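Local coordinates for holo-[acyl-carrier-protein] synthase (Neisseria meningitidis serogroup C / serotype 2a, PDB 5CMO), which is a holo-acyl-carrier-protein synthase of the 4'-phosphopantetheinyl transferase superfamily, found here as an assembly of three chains, at residues Ala27-Thr32 against Val71-Ile76. Numbering follows the deposited sequence.
Sequences AGRILT and VSFRNI
With chi1 and chi2 both at -58°, I30 swings its CD1 methyl off the last turn of helix 24-30 and squarely over one face of the F73 ring. The methyl stands 3.7 Å from the ring centroid and only 4° off the normal, a well-centred CH-pi contact. The same methyl also meets R29, about a quarter-turn round from the ring; the chain of R29 bends at chi3, so that CD1 lies over the centre of its guanidinium as well. The guanidinium and the ring stand almost at right angles, at 84°, with R29 NH1 approaching F73 CE2 obliquely at 3.5 Å.

Farther along, R74 reaches back past the helix end, placing NH2 2.8 Å from G28 O, while R29 O lies over a face of its guanidinium. This arm is poorly ordered, and its position is correspondingly uncertain. T32 closes the other end: its CG2 methyl sits among carbonyl oxygens, 3.3 Å from R74 O and 3.4 Å from I76 O, while OG1 turns to E34 and caps the helix that follows.

I30 O and F73 O come within 3.4 Å of each other, two acceptors with no proton between them. K56 of helix 45-62 resolves this: its NZ hydrogen-bonds to both, and to I76 O as well. The contact thus joins the end of helix 24-30 to the loop preceding strand 76-80 without a clear direct hydrogen bond. Apolar packing on the F73 face supplies one part of the join; for the rest, a single lysine nitrogen ties both segments to helix 45-62 and satisfies carbonyls that cannot bond to each other.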
# COMPACT_ATOMS: atom_id res chain seq x y z
N ALA A 27 -0.84 -5.87 24.80
CA ALA A 27 -2.13 -6.25 24.25
C ALA A 27 -3.25 -5.42 24.88
O ALA A 27 -4.19 -5.01 24.19
CB ALA A 27 -2.38 -7.73 24.48
N GLY A 28 -3.15 -5.18 26.18
CA GLY A 28 -4.14 -4.38 26.88
C GLY A 28 -4.20 -2.95 26.37
O GLY A 28 -5.23 -2.29 26.48
N ARG A 29 -3.10 -2.49 25.80
CA ARG A 29 -2.99 -1.12 25.30
C ARG A 29 -3.55 -0.98 23.88
O ARG A 29 -4.20 0.01 23.56
CB ARG A 29 -1.53 -0.66 25.32
CG ARG A 29 -1.29 0.70 24.68
CD ARG A 29 0.12 1.21 24.91
NE ARG A 29 1.08 0.66 23.95
CZ ARG A 29 1.27 1.14 22.73
NH1 ARG A 29 0.57 2.18 22.29
NH2 ARG A 29 2.17 0.57 21.93
N ILE A 30 -3.30 -1.99 23.05
CA ILE A 30 -3.63 -1.91 21.62
C ILE A 30 -5.04 -2.40 21.30
O ILE A 30 -5.66 -1.94 20.34
CB ILE A 30 -2.63 -2.75 20.78
CG1 ILE A 30 -1.20 -2.25 21.00
CG2 ILE A 30 -2.98 -2.70 19.29
CD1 ILE A 30 -0.99 -0.78 20.67
N LEU A 31 -5.55 -3.33 22.10
CA LEU A 31 -6.83 -3.96 21.81
C LEU A 31 -8.00 -3.23 22.45
O LEU A 31 -7.89 -2.68 23.54
CB LEU A 31 -6.82 -5.41 22.28
CG LEU A 31 -5.74 -6.32 21.69
CD1 LEU A 31 -5.90 -7.74 22.21
CD2 LEU A 31 -5.77 -6.28 20.17
N THR A 32 -9.14 -3.23 21.75
CA THR A 32 -10.37 -2.69 22.30
C THR A 32 -10.86 -3.61 23.41
O THR A 32 -10.35 -4.72 23.56
CB THR A 32 -11.46 -2.56 21.22
OG1 THR A 32 -11.92 -3.86 20.82
CG2 THR A 32 -10.93 -1.82 20.00
N VAL A 71 -9.77 9.06 18.21
CA VAL A 71 -9.03 8.15 17.34
C VAL A 71 -7.98 7.44 18.17
O VAL A 71 -6.81 7.83 18.20
CB VAL A 71 -8.38 8.89 16.16
CG1 VAL A 71 -7.69 7.91 15.22
CG2 VAL A 71 -9.42 9.70 15.39
N SER A 72 -8.41 6.38 18.85
CA SER A 72 -7.56 5.65 19.79
C SER A 72 -7.57 4.16 19.49
O SER A 72 -8.47 3.66 18.82
CB SER A 72 -8.04 5.89 21.22
OG SER A 72 -9.32 5.32 21.41
N PHE A 73 -6.57 3.45 20.00
CA PHE A 73 -6.49 2.01 19.84
C PHE A 73 -7.74 1.30 20.38
O PHE A 73 -8.21 0.32 19.81
CB PHE A 73 -5.25 1.46 20.53
CG PHE A 73 -3.96 1.84 19.87
CD1 PHE A 73 -3.69 1.43 18.57
CD2 PHE A 73 -3.02 2.59 20.54
CE1 PHE A 73 -2.50 1.77 17.96
CE2 PHE A 73 -1.83 2.94 19.93
CZ PHE A 73 -1.57 2.53 18.64
N ARG A 74 -8.27 1.81 21.49
CA ARG A 74 -9.40 1.17 22.15
C ARG A 74 -10.74 1.49 21.49
O ARG A 74 -11.75 0.85 21.78
CB ARG A 74 -9.44 1.57 23.63
CG ARG A 74 -8.33 0.93 24.45
CD ARG A 74 -8.56 1.08 25.94
NE ARG A 74 -7.56 0.37 26.72
CZ ARG A 74 -6.38 0.88 27.09
NH1 ARG A 74 -6.05 2.12 26.76
NH2 ARG A 74 -5.54 0.14 27.80
N ASN A 75 -10.75 2.47 20.58
CA ASN A 75 -11.96 2.82 19.83
C ASN A 75 -11.94 2.25 18.41
O ASN A 75 -12.97 2.16 17.76
CB ASN A 75 -12.13 4.34 19.76
CG ASN A 75 -12.75 4.91 21.02
OD1 ASN A 75 -13.42 4.21 21.77
ND2 ASN A 75 -12.54 6.20 21.24
N ILE A 76 -10.76 1.86 17.94
CA ILE A 76 -10.62 1.27 16.61
C ILE A 76 -10.57 -0.25 16.71
O ILE A 76 -9.55 -0.81 17.11
CB ILE A 76 -9.36 1.76 15.88
CG1 ILE A 76 -9.30 3.29 15.84
CG2 ILE A 76 -9.32 1.21 14.46
CD1 ILE A 76 -7.89 3.82 15.65